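Local coordinates for Na-translocating NADH-quinone reductase subunit C NqrC (Shewanella oneidensis, PDB 4XHF), which is a flavoprotein subunit whose soluble part carries flavin mononucleotide covalently bound in an FMN-binding domain, at residues V119-D124 against S130-P135; D174-P179 against T221-G226; K186-F191 against F197-V202; E40-V45 against N57-I62. One frame throughout, in Å; residues are numbered along the deposited sequence.

Contact 1: V119-D124 against S130-P135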
# COMPACT_ATOMS: atom_id res chain seq x y z
N VAL A 119 -0.69 -1.52 -9.27
CA VAL A 119 0.09 -2.38 -8.38
C VAL A 119 1.45 -2.65 -9.01
O VAL A 119 1.66 -2.39 -10.19
CB VAL A 119 -0.64 -3.71 -8.10
CG1 VAL A 119 -1.97 -3.45 -7.42
CG2 VAL A 119 -0.85 -4.50 -9.38
N PHE A 120 2.37 -3.17 -8.20
CA PHE A 120 3.73 -3.41 -8.64
C PHE A 120 4.22 -4.80 -8.22
O PHE A 120 4.24 -5.12 -7.04
CB PHE A 120 4.68 -2.35 -8.07
CG PHE A 120 4.25 -0.95 -8.35
CD1 PHE A 120 3.39 -0.28 -7.50
CD2 PHE A 120 4.73 -0.28 -9.47
CE1 PHE A 120 3.00 1.02 -7.76
CE2 PHE A 120 4.35 1.02 -9.74
CZ PHE A 120 3.48 1.67 -8.88
N LYS A 121 4.62 -5.60 -9.20
CA LYS A 121 5.29 -6.87 -8.93
C LYS A 121 6.79 -6.61 -8.83
O LYS A 121 7.36 -5.97 -9.71
CB LYS A 121 5.00 -7.90 -10.01
CG LYS A 121 3.58 -8.44 -10.00
CD LYS A 121 3.38 -9.47 -11.11
CE LYS A 121 1.96 -10.00 -11.13
NZ LYS A 121 1.76 -10.99 -12.23
N VAL A 122 7.41 -7.09 -7.76
CA VAL A 122 8.83 -6.87 -7.53
C VAL A 122 9.60 -8.19 -7.56
O VAL A 122 9.20 -9.16 -6.92
CB VAL A 122 9.07 -6.17 -6.18
CG1 VAL A 122 10.54 -5.77 -6.03
CG2 VAL A 122 8.17 -4.94 -6.05
N PHE A 123 10.70 -8.21 -8.30
CA PHE A 123 11.51 -9.41 -8.48
C PHE A 123 12.92 -9.21 -7.94
O PHE A 123 13.49 -8.13 -8.05
CB PHE A 123 11.57 -9.79 -9.96
CG PHE A 123 10.22 -9.98 -10.60
CD1 PHE A 123 9.60 -11.22 -10.60
CD2 PHE A 123 9.57 -8.91 -11.19
CE1 PHE A 123 8.36 -11.39 -11.18
CE2 PHE A 123 8.33 -9.08 -11.78
CZ PHE A 123 7.72 -10.32 -11.77
N ASP A 124 13.49 -10.26 -7.36
CA ASP A 124 14.87 -10.22 -6.91
C ASP A 124 15.81 -10.37 -8.10
O ASP A 124 15.35 -10.51 -9.24
CB ASP A 124 15.14 -11.31 -5.86
CG ASP A 124 14.80 -12.70 -6.36
OD1 ASP A 124 14.84 -12.95 -7.59
OD2 ASP A 124 14.49 -13.57 -5.52
N SER A 130 9.53 -11.32 -5.59
CA SER A 130 10.00 -10.96 -4.26
C SER A 130 8.84 -10.45 -3.41
O SER A 130 8.70 -10.81 -2.25
CB SER A 130 11.10 -9.91 -4.35
OG SER A 130 11.73 -9.70 -3.10
N SER A 131 8.01 -9.60 -4.01
CA SER A 131 6.85 -9.06 -3.32
C SER A 131 5.91 -8.39 -4.31
O SER A 131 6.27 -8.17 -5.47
CB SER A 131 7.27 -8.06 -2.23
OG SER A 131 7.84 -6.90 -2.80
N VAL A 132 4.71 -8.09 -3.85
CA VAL A 132 3.77 -7.28 -4.61
C VAL A 132 3.43 -6.05 -3.78
O VAL A 132 2.95 -6.17 -2.65
CB VAL A 132 2.49 -8.05 -4.98
CG1 VAL A 132 1.58 -7.20 -5.85
CG2 VAL A 132 2.84 -9.36 -5.69
N VAL A 133 3.72 -4.88 -4.33
CA VAL A 133 3.45 -3.62 -3.64
C VAL A 133 2.12 -3.05 -4.13
O VAL A 133 1.93 -2.86 -5.33
CB VAL A 133 4.58 -2.60 -3.87
CG1 VAL A 133 4.37 -1.38 -2.98
CG2 VAL A 133 5.94 -3.23 -3.60
N VAL A 134 1.22 -2.78 -3.19
CA VAL A 134 -0.09 -2.24 -3.52
C VAL A 134 -0.35 -0.94 -2.76
O VAL A 134 0.10 -0.78 -1.63
CB VAL A 134 -1.22 -3.25 -3.19
CG1 VAL A 134 -1.01 -4.54 -3.96
CG2 VAL A 134 -1.29 -3.52 -1.70
N PRO A 135 -1.09 -0.01 -3.38
CA PRO A 135 -1.47 1.23 -2.70
C PRO A 135 -2.62 1.01 -1.73
O PRO A 135 -3.53 0.23 -2.00
CB PRO A 135 -1.90 2.14 -3.85
CG PRO A 135 -2.42 1.20 -4.88
CD PRO A 135 -1.56 -0.03 -4.78
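Phe120 turns an edge of its ring to Val133: Val133 O lies near the ring plane, 3.7 Å from Phe120 CD1. Leu41 and Val45 of helix 29-48 pack against the ring, and Val67 of strand 67-73 touches the Phe120 side chain. Phe120 and Val133 form a hydrogen-bonded antiparallel pair, closed by Phe120 N to Val133 O and by Val133 N to Phe120 O at 2.8 Å, both in the carbonyl plane. On the same face of the sheet, Val122 CG2 meets Val133 CG2 at 3.7 Å; with Val133 CG1 opposite the backbone N (chi1 -172°), CG2 falls opposite the carbonyl carbon and faces Val122. The two segments are the arms of a beta hairpin formed by strands 113-123 and 129-139, and near the turn it carries a classic beta bulge. There Ser130 and Ser131 both face Val122, whose carbonyl O is gripped twice, by Ser130 N at 2.6 Å and by Ser131 N at 3.2 Å, the second donor tilted 29° from the carbonyl plane. In return Ser131 O takes Val122 N. Val119 and Val134 lie side by side, CG1 to CG1 at 3.8 Å, in contact with Phe243 (Val119) and Phe244 (Val134) of helix 241-249.

Contact 2: D174-P179 against T221-G226. With FMN (flavin mononucleotide), chain E.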
# COMPACT_ATOMS: atom_id res chain seq x y z
N ASP A 174 1.26 12.28 13.32
CA ASP A 174 2.22 12.32 12.22
C ASP A 174 3.30 11.24 12.35
O ASP A 174 4.29 11.26 11.63
CB ASP A 174 2.88 13.70 12.13
CG ASP A 174 3.82 13.97 13.28
OD1 ASP A 174 4.80 14.73 13.08
OD2 ASP A 174 3.59 13.43 14.39
N PHE A 175 3.09 10.31 13.28
CA PHE A 175 4.00 9.19 13.45
C PHE A 175 3.97 8.26 12.25
O PHE A 175 4.92 7.52 12.00
CB PHE A 175 3.65 8.41 14.72
CG PHE A 175 2.33 7.69 14.64
CD1 PHE A 175 2.25 6.42 14.11
CD2 PHE A 175 1.17 8.30 15.09
CE1 PHE A 175 1.04 5.76 14.03
CE2 PHE A 175 -0.04 7.64 15.02
CZ PHE A 175 -0.11 6.37 14.49
N VAL A 176 2.86 8.29 11.52
CA VAL A 176 2.63 7.34 10.43
C VAL A 176 3.73 7.40 9.37
O VAL A 176 4.00 6.40 8.71
CB VAL A 176 1.27 7.60 9.74
CG1 VAL A 176 0.13 7.25 10.68
CG2 VAL A 176 1.15 9.04 9.27
N THR A 177 4.38 8.55 9.23
CA THR A 177 5.45 8.71 8.25
C THR A 177 6.84 8.45 8.86
O THR A 177 7.84 8.46 8.15
CB THR A 177 5.45 10.13 7.64
OG1 THR A 177 5.58 11.11 8.68
CG2 THR A 177 4.15 10.37 6.88
N ASP A 178 6.88 8.21 10.16
CA ASP A 178 8.14 7.92 10.86
C ASP A 178 8.62 6.51 10.53
O ASP A 178 7.94 5.54 10.84
CB ASP A 178 7.95 8.07 12.37
CG ASP A 178 9.26 7.97 13.14
OD1 ASP A 178 10.30 7.63 12.54
OD2 ASP A 178 9.25 8.23 14.37
N PRO A 179 9.80 6.40 9.89
CA PRO A 179 10.35 5.08 9.55
C PRO A 179 10.52 4.16 10.76
O PRO A 179 10.43 2.94 10.62
CB PRO A 179 11.71 5.41 8.93
CG PRO A 179 11.55 6.77 8.39
CD PRO A 179 10.67 7.48 9.37
N THR A 221 -3.86 7.11 19.26
CA THR A 221 -4.43 5.80 18.98
C THR A 221 -5.41 5.84 17.81
O THR A 221 -5.49 4.89 17.02
CB THR A 221 -5.15 5.24 20.22
OG1 THR A 221 -4.24 5.22 21.33
CG2 THR A 221 -5.66 3.83 19.97
N MET A 222 -6.15 6.94 17.69
CA MET A 222 -7.21 7.04 16.68
C MET A 222 -6.64 7.03 15.26
O MET A 222 -7.24 6.47 14.35
CB MET A 222 -8.04 8.30 16.91
CG MET A 222 -8.89 8.26 18.17
SD MET A 222 -10.15 6.96 18.14
CE MET A 222 -11.24 7.58 16.86
N THR A 223 -5.48 7.66 15.09
CA THR A 223 -4.79 7.64 13.80
C THR A 223 -4.42 6.21 13.44
O THR A 223 -4.61 5.77 12.31
CB THR A 223 -3.53 8.52 13.82
OG1 THR A 223 -3.91 9.89 13.90
CG2 THR A 223 -2.68 8.32 12.57
N GLY A 224 -3.87 5.49 14.42
CA GLY A 224 -3.42 4.13 14.20
C GLY A 224 -4.54 3.19 13.80
O GLY A 224 -4.36 2.33 12.94
N ARG A 225 -5.71 3.37 14.42
CA ARG A 225 -6.87 2.55 14.10
C ARG A 225 -7.34 2.83 12.68
O ARG A 225 -7.92 1.96 12.03
CB ARG A 225 -8.01 2.81 15.09
CG ARG A 225 -7.62 2.64 16.54
CD ARG A 225 -8.60 1.74 17.28
NE ARG A 225 -8.34 1.72 18.72
CZ ARG A 225 -9.27 1.90 19.66
NH1 ARG A 225 -10.54 2.11 19.35
NH2 ARG A 225 -8.92 1.86 20.94
N GLY A 226 -7.09 4.04 12.20
CA GLY A 226 -7.43 4.41 10.84
C GLY A 226 -6.58 3.64 9.85
O GLY A 226 -7.10 3.09 8.88
N1 FMN E . -5.10 11.41 18.24
C2 FMN E . -4.81 10.70 17.00
O2 FMN E . -4.80 9.53 16.98
N3 FMN E . -4.52 11.46 15.78
C4 FMN E . -4.54 12.87 15.81
O4 FMN E . -4.31 13.48 14.83
C4A FMN E . -4.86 13.60 17.09
N5 FMN E . -4.89 15.02 17.13
C5A FMN E . -5.20 15.70 18.38
C6 FMN E . -5.22 17.10 18.40
C7 FMN E . -5.59 17.78 19.54
C7M FMN E . -5.66 19.29 19.50
C8 FMN E . -5.87 17.07 20.71
C8M FMN E . -6.47 17.77 21.97
C9 FMN E . -5.76 15.64 20.72
C9A FMN E . -5.47 14.94 19.54
N10 FMN E . -5.44 13.48 19.50
C10 FMN E . -5.12 12.83 18.25
C1' FMN E . -5.71 12.64 20.72
C2' FMN E . -7.01 11.85 20.59
O2' FMN E . -8.07 12.70 20.91
C3' FMN E . -7.02 10.67 21.55
O3' FMN E . -6.82 11.15 22.85
C4' FMN E . -5.93 9.64 21.19
O4' FMN E . -6.07 9.25 19.86
C5' FMN E . -6.04 8.39 22.07
O5' FMN E . -4.83 7.68 21.96
P FMN E . -4.73 6.20 22.54
O1P FMN E . -6.15 5.71 23.08
O2P FMN E . -3.66 6.14 23.73
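Thr223 OG1 is held from two sources: it accepts the N3 hydrogen of the flavin mononucleotide at 2.5 Å, nearly straight at 163°, and it is hydrogen-bonded to Glu168 OE1. Thr223 follows closely on the Ser-Gly-Ala-Thr motif of residues 218-221, the flavinylation motif of this family, in which the threonine carries the flavin through a phosphoester. The bond is present here, Thr221 OG1 to the phosphorus atom at 1.6 Å. Helix 221-234 starts at that residue and turns its first backbone N-H groups onto the cofactor. Thr221 N donates to FMN O5'. Met222 N donates to FMN O4' at 3.2 Å. Thr223 N donates to the ring carbonyl O2 of FMN at 2.7 Å. One threonine thus reads both N3 and O2 of the isoalloxazine edge, and the positive end of the helix probably draws electron density toward that carbonyl.

The same threonine has its methyl on the protein side. With chi1 of -69°, OG1 is opposite the carbonyl carbon and CG2 opposite the backbone N, which sends the hydroxyl to the flavin and leaves the methyl for Phe175 and Val176. In segment 174-179, which supplies this apolar backing, Asp178 is the N-cap of helix 179-182, its OD1 bonded to His180 N. Phe175 and Thr223 approach from opposite directions, with Thr223 CG2 set obliquely to the ring, 3.7 Å from Phe175 CE2. The ring has Gly224 N in plane at its edge and packs edge-to-face with Trp181. Val176 CG1 sits over one face of the Phe175 ring near its rim and, crossing Thr223 at about a right angle, reaches Thr223 CG2 at 3.6 Å.

Contact 3: K186-F191 against F197-V202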
# COMPACT_ATOMS: atom_id res chain seq x y z
N LYS A 186 7.18 -4.78 9.32
CA LYS A 186 7.96 -5.79 8.61
C LYS A 186 7.86 -7.15 9.30
O LYS A 186 8.17 -7.28 10.49
CB LYS A 186 9.43 -5.36 8.50
CG LYS A 186 10.36 -6.37 7.85
CD LYS A 186 10.04 -6.57 6.38
CE LYS A 186 10.94 -7.62 5.74
NZ LYS A 186 12.36 -7.17 5.65
N GLY A 187 7.40 -8.15 8.56
CA GLY A 187 7.34 -9.52 9.06
C GLY A 187 5.98 -9.89 9.62
O GLY A 187 5.70 -11.07 9.84
N LYS A 188 5.14 -8.89 9.85
CA LYS A 188 3.80 -9.13 10.36
C LYS A 188 2.92 -9.76 9.28
O LYS A 188 3.25 -9.68 8.10
CB LYS A 188 3.17 -7.82 10.86
CG LYS A 188 3.97 -7.14 11.97
CD LYS A 188 3.98 -7.96 13.24
CE LYS A 188 4.85 -7.32 14.31
NZ LYS A 188 4.69 -7.98 15.63
N GLN A 189 1.82 -10.37 9.69
CA GLN A 189 0.93 -11.07 8.76
C GLN A 189 -0.50 -10.52 8.81
O GLN A 189 -1.08 -10.36 9.89
CB GLN A 189 0.93 -12.57 9.05
CG GLN A 189 2.22 -13.25 8.65
CD GLN A 189 2.16 -14.75 8.80
OE1 GLN A 189 1.49 -15.28 9.69
NE2 GLN A 189 2.86 -15.46 7.91
N LEU A 190 -1.05 -10.25 7.63
CA LEU A 190 -2.36 -9.62 7.51
C LEU A 190 -3.51 -10.52 7.97
O LEU A 190 -4.44 -10.05 8.62
CB LEU A 190 -2.60 -9.20 6.06
CG LEU A 190 -1.73 -8.05 5.55
CD1 LEU A 190 -1.70 -8.05 4.04
CD2 LEU A 190 -2.23 -6.71 6.06
N PHE A 191 -3.43 -11.80 7.63
CA PHE A 191 -4.54 -12.73 7.84
C PHE A 191 -4.22 -13.88 8.79
O PHE A 191 -3.05 -14.25 8.95
CB PHE A 191 -4.99 -13.32 6.50
CG PHE A 191 -5.22 -12.29 5.44
CD1 PHE A 191 -6.43 -11.61 5.37
CD2 PHE A 191 -4.25 -12.01 4.49
CE1 PHE A 191 -6.65 -10.67 4.39
CE2 PHE A 191 -4.46 -11.07 3.51
CZ PHE A 191 -5.66 -10.40 3.46
N PHE A 197 -8.77 -11.14 8.05
CA PHE A 197 -7.88 -10.04 8.42
C PHE A 197 -7.73 -9.99 9.94
O PHE A 197 -8.72 -10.01 10.67
CB PHE A 197 -8.43 -8.72 7.89
CG PHE A 197 -7.53 -7.55 8.11
CD1 PHE A 197 -6.54 -7.24 7.19
CD2 PHE A 197 -7.66 -6.76 9.24
CE1 PHE A 197 -5.71 -6.16 7.39
CE2 PHE A 197 -6.83 -5.68 9.44
CZ PHE A 197 -5.85 -5.38 8.52
N ALA A 198 -6.48 -9.91 10.41
CA ALA A 198 -6.19 -10.11 11.83
C ALA A 198 -5.31 -9.03 12.45
O ALA A 198 -5.12 -9.02 13.67
CB ALA A 198 -5.52 -11.47 12.01
N MET A 199 -4.78 -8.12 11.64
CA MET A 199 -3.90 -7.07 12.15
C MET A 199 -4.63 -6.16 13.13
O MET A 199 -5.71 -5.65 12.84
CB MET A 199 -3.33 -6.23 11.00
CG MET A 199 -2.35 -6.97 10.10
SD MET A 199 -0.83 -7.49 10.90
CE MET A 199 -0.11 -5.92 11.40
N ARG A 200 -4.03 -5.97 14.30
CA ARG A 200 -4.56 -5.08 15.33
C ARG A 200 -3.44 -4.25 15.93
O ARG A 200 -2.37 -4.79 16.25
CB ARG A 200 -5.26 -5.88 16.43
CG ARG A 200 -6.41 -6.75 15.96
CD ARG A 200 -7.60 -5.92 15.53
NE ARG A 200 -8.70 -6.75 15.05
CZ ARG A 200 -8.83 -7.20 13.81
NH1 ARG A 200 -7.93 -6.91 12.88
NH2 ARG A 200 -9.88 -7.96 13.48
N LEU A 201 -3.67 -2.95 16.08
CA LEU A 201 -2.70 -2.10 16.77
C LEU A 201 -2.88 -2.25 18.28
O LEU A 201 -3.99 -2.14 18.80
CB LEU A 201 -2.86 -0.64 16.35
CG LEU A 201 -1.90 -0.22 15.24
CD1 LEU A 201 -2.30 -0.86 13.91
CD2 LEU A 201 -1.85 1.28 15.11
N VAL A 202 -1.77 -2.50 18.96
CA VAL A 202 -1.78 -2.89 20.37
C VAL A 202 -1.09 -1.86 21.24
O VAL A 202 -0.03 -1.34 20.88
CB VAL A 202 -1.09 -4.26 20.57
CG1 VAL A 202 -1.13 -4.69 22.03
CG2 VAL A 202 -1.74 -5.31 19.68
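Leu190 crosses Phe197 at a slant, bringing CD2 to 3.8 Å from Phe197 CE1, and the same methyl meets Met199 CG at 4.1 Å. The two phenylalanines do not stack: Phe191 brings CE1 to the edge of the Phe197 ring, near its plane, while Phe197 N lies at the edge of the Phe191 ring, 3.6 Å from CD1. Leu190 CB lies over one face of Phe191 near its rim, and Met199 N likewise over Phe197. A single backbone bridge, Phe191 with Phe197, closes the short loop between the segments, and Ala198 N donates to Leu190 O at 2.7 Å in the carbonyl plane. This loop leads into strand 200-202, which pairs in parallel with strand 213-215 in the flavin-binding domain; Met231 and Glu232 of helix 221-234 touch the Phe197 side chain. Met199 is bent at chi2 and chi3 (-65° and -62°), a curl that brings CE to 3.8 Å from Lys188 CB and SD to 3.1 Å from Gln189 O. That oxygen lies almost opposite the SD-CE bond, at about 161°, where a sulfur is most electron-poor. Gln189 O is also hydrogen-bonded to His212 ND1, so a weak sulfur-oxygen attraction may add to a conventional bond on one carbonyl.

Contact 4: E40-V45 against N57-I62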
# COMPACT_ATOMS: atom_id res chain seq x y z
N GLU A 40 9.54 9.90 -6.87
CA GLU A 40 9.08 9.60 -5.52
C GLU A 40 8.36 8.26 -5.48
O GLU A 40 8.58 7.45 -4.58
CB GLU A 40 8.16 10.71 -5.00
CG GLU A 40 8.86 12.06 -4.83
CD GLU A 40 7.90 13.20 -4.55
OE1 GLU A 40 6.68 12.96 -4.49
OE2 GLU A 40 8.38 14.35 -4.40
N LEU A 41 7.51 8.02 -6.47
CA LEU A 41 6.79 6.77 -6.60
C LEU A 41 7.74 5.57 -6.66
O LEU A 41 7.57 4.60 -5.91
CB LEU A 41 5.91 6.79 -7.85
CG LEU A 41 5.10 5.53 -8.17
CD1 LEU A 41 4.12 5.23 -7.05
CD2 LEU A 41 4.36 5.70 -9.48
N GLN A 42 8.73 5.65 -7.54
CA GLN A 42 9.71 4.58 -7.70
C GLN A 42 10.44 4.31 -6.39
O GLN A 42 10.67 3.15 -6.02
CB GLN A 42 10.70 4.93 -8.81
CG GLN A 42 10.13 4.81 -10.21
CD GLN A 42 11.11 5.20 -11.29
OE1 GLN A 42 11.85 6.18 -11.15
NE2 GLN A 42 11.14 4.44 -12.38
N ARG A 43 10.80 5.37 -5.67
CA ARG A 43 11.50 5.22 -4.41
C ARG A 43 10.60 4.57 -3.37
O ARG A 43 11.02 3.66 -2.66
CB ARG A 43 12.00 6.58 -3.90
CG ARG A 43 13.17 7.15 -4.71
CD ARG A 43 13.82 8.34 -4.03
NE ARG A 43 12.92 9.49 -3.91
CZ ARG A 43 12.82 10.47 -4.80
NH1 ARG A 43 13.56 10.48 -5.90
NH2 ARG A 43 11.97 11.47 -4.58
N TYR A 44 9.35 5.03 -3.29
CA TYR A 44 8.38 4.47 -2.34
C TYR A 44 8.23 2.96 -2.53
O TYR A 44 8.25 2.20 -1.56
CB TYR A 44 7.00 5.13 -2.51
CG TYR A 44 6.94 6.60 -2.17
CD1 TYR A 44 7.77 7.16 -1.20
CD2 TYR A 44 6.03 7.44 -2.81
CE1 TYR A 44 7.70 8.51 -0.89
CE2 TYR A 44 5.95 8.78 -2.50
CZ TYR A 44 6.79 9.31 -1.55
OH TYR A 44 6.71 10.65 -1.24
N VAL A 45 8.08 2.54 -3.78
CA VAL A 45 7.84 1.14 -4.10
C VAL A 45 9.04 0.28 -3.72
O VAL A 45 8.88 -0.77 -3.12
CB VAL A 45 7.52 0.97 -5.61
CG1 VAL A 45 7.51 -0.50 -6.02
CG2 VAL A 45 6.18 1.61 -5.93
N ASN A 57 21.01 8.30 -9.05
CA ASN A 57 19.74 8.04 -9.74
C ASN A 57 19.61 6.58 -10.16
O ASN A 57 18.76 6.24 -10.99
CB ASN A 57 19.62 8.95 -10.97
CG ASN A 57 19.53 10.42 -10.61
OD1 ASN A 57 19.04 10.78 -9.53
ND2 ASN A 57 19.99 11.28 -11.51
N GLU A 58 20.45 5.72 -9.59
CA GLU A 58 20.43 4.30 -9.92
C GLU A 58 19.08 3.66 -9.61
O GLU A 58 18.75 2.62 -10.16
CB GLU A 58 21.54 3.56 -9.16
CG GLU A 58 22.94 3.83 -9.68
CD GLU A 58 24.02 3.27 -8.78
OE1 GLU A 58 23.69 2.48 -7.87
OE2 GLU A 58 25.21 3.61 -8.99
N PHE A 59 18.31 4.28 -8.72
CA PHE A 59 17.02 3.74 -8.32
C PHE A 59 16.08 3.62 -9.52
O PHE A 59 15.21 2.74 -9.55
CB PHE A 59 16.37 4.60 -7.23
CG PHE A 59 15.86 5.92 -7.73
CD1 PHE A 59 16.70 7.01 -7.83
CD2 PHE A 59 14.54 6.07 -8.11
CE1 PHE A 59 16.24 8.23 -8.29
CE2 PHE A 59 14.07 7.28 -8.57
CZ PHE A 59 14.92 8.36 -8.66
N ARG A 60 16.25 4.50 -10.50
CA ARG A 60 15.44 4.46 -11.71
C ARG A 60 15.74 3.20 -12.51
O ARG A 60 14.83 2.54 -13.01
CB ARG A 60 15.71 5.69 -12.58
CG ARG A 60 15.29 7.01 -11.95
CD ARG A 60 15.16 8.10 -13.00
NE ARG A 60 14.87 9.42 -12.43
CZ ARG A 60 15.76 10.41 -12.31
NH1 ARG A 60 17.02 10.26 -12.71
NH2 ARG A 60 15.38 11.56 -11.77
N ASP A 61 17.02 2.87 -12.62
CA ASP A 61 17.46 1.69 -13.36
C ASP A 61 17.06 0.42 -12.62
O ASP A 61 16.67 -0.57 -13.23
CB ASP A 61 18.97 1.72 -13.57
CG ASP A 61 19.47 3.05 -14.12
OD1 ASP A 61 18.68 3.76 -14.77
OD2 ASP A 61 20.65 3.37 -13.89
N ILE A 62 17.16 0.46 -11.29
CA ILE A 62 16.81 -0.68 -10.46
C ILE A 62 15.31 -0.95 -10.56
O ILE A 62 14.89 -2.10 -10.68
CB ILE A 62 17.22 -0.45 -8.99
CG1 ILE A 62 18.75 -0.40 -8.88
CG2 ILE A 62 16.67 -1.55 -8.08
CD1 ILE A 62 19.27 0.11 -7.56
O HOH W 1 12.80 4.07 -14.57
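Phe59 holds CG between its backbone N and carbonyl carbon, chi1 72°, and this swings the ring toward helix 29-48, where it meets Arg43 and Gln42. Gln42 runs straight out beyond CG, far enough to bring OE1 to the ring and to Arg60 CG. Arg43 CG already lies over the ring; the turn at chi3 (-65°) then brings the guanidinium back to the same ring.

The Phe59 ring is sandwiched between aliphatic carbons. Arg43 CG stands over one face, 4.1 Å from the ring centroid, in a CH-pi contact; Arg60 CG of Phe59's own helix lies over the opposite face. Beyond the first of these carbons, Arg43 NH1 reaches Phe59 CZ at 3.7 Å, its guanidinium plane steeply inclined to the ring. The Gln42 amide stands nearly perpendicular to the ring, with OE1 3.6 Å from Phe59 CE2 and equally close to Arg60 CG. Its other end is bridged: a water accepts from Gln42 NE2 at 2.8 Å and donates to Arg60 O at 3.0 Å. This is the packing of two successive helices, 29-48 and 58-66; the axes of their short segments approach to 9.7 Å at an angle of 66°. Phe63, one turn on from Phe59, also touches Gln42.

No direct hydrogen bond joins the two segments, so they are held by side-chain packing and one water. Arg43 NH1 lies 6.2 Å from Arg60 NH2, and the salt bridge of Arg60 NH2 with Asp39 probably eases any repulsion.

Overall arrangement
Contacts 1 and 4 share one core: their centres are 13 Å apart, and Phe120 CE1 reaches Val45 CG2 at 3.7 Å, so helix 29-48 packs on the hairpin with one side and on helix 58-66 with another. Contacts 2 and 3 form the second group, 15 Å between centres, joined where Gly224 CA meets Leu201 CD2 at 3.4 Å; contact 3 is formed within the chain that runs between the two segments of contact 2. Of the four, contact 2 alone supplies residues of the flavin mononucleotide pocket. It lies across the chain's centre from contact 1, 23 Å away centre to centre, while contacts 3 and 4 are 27 Å apart, again between centres.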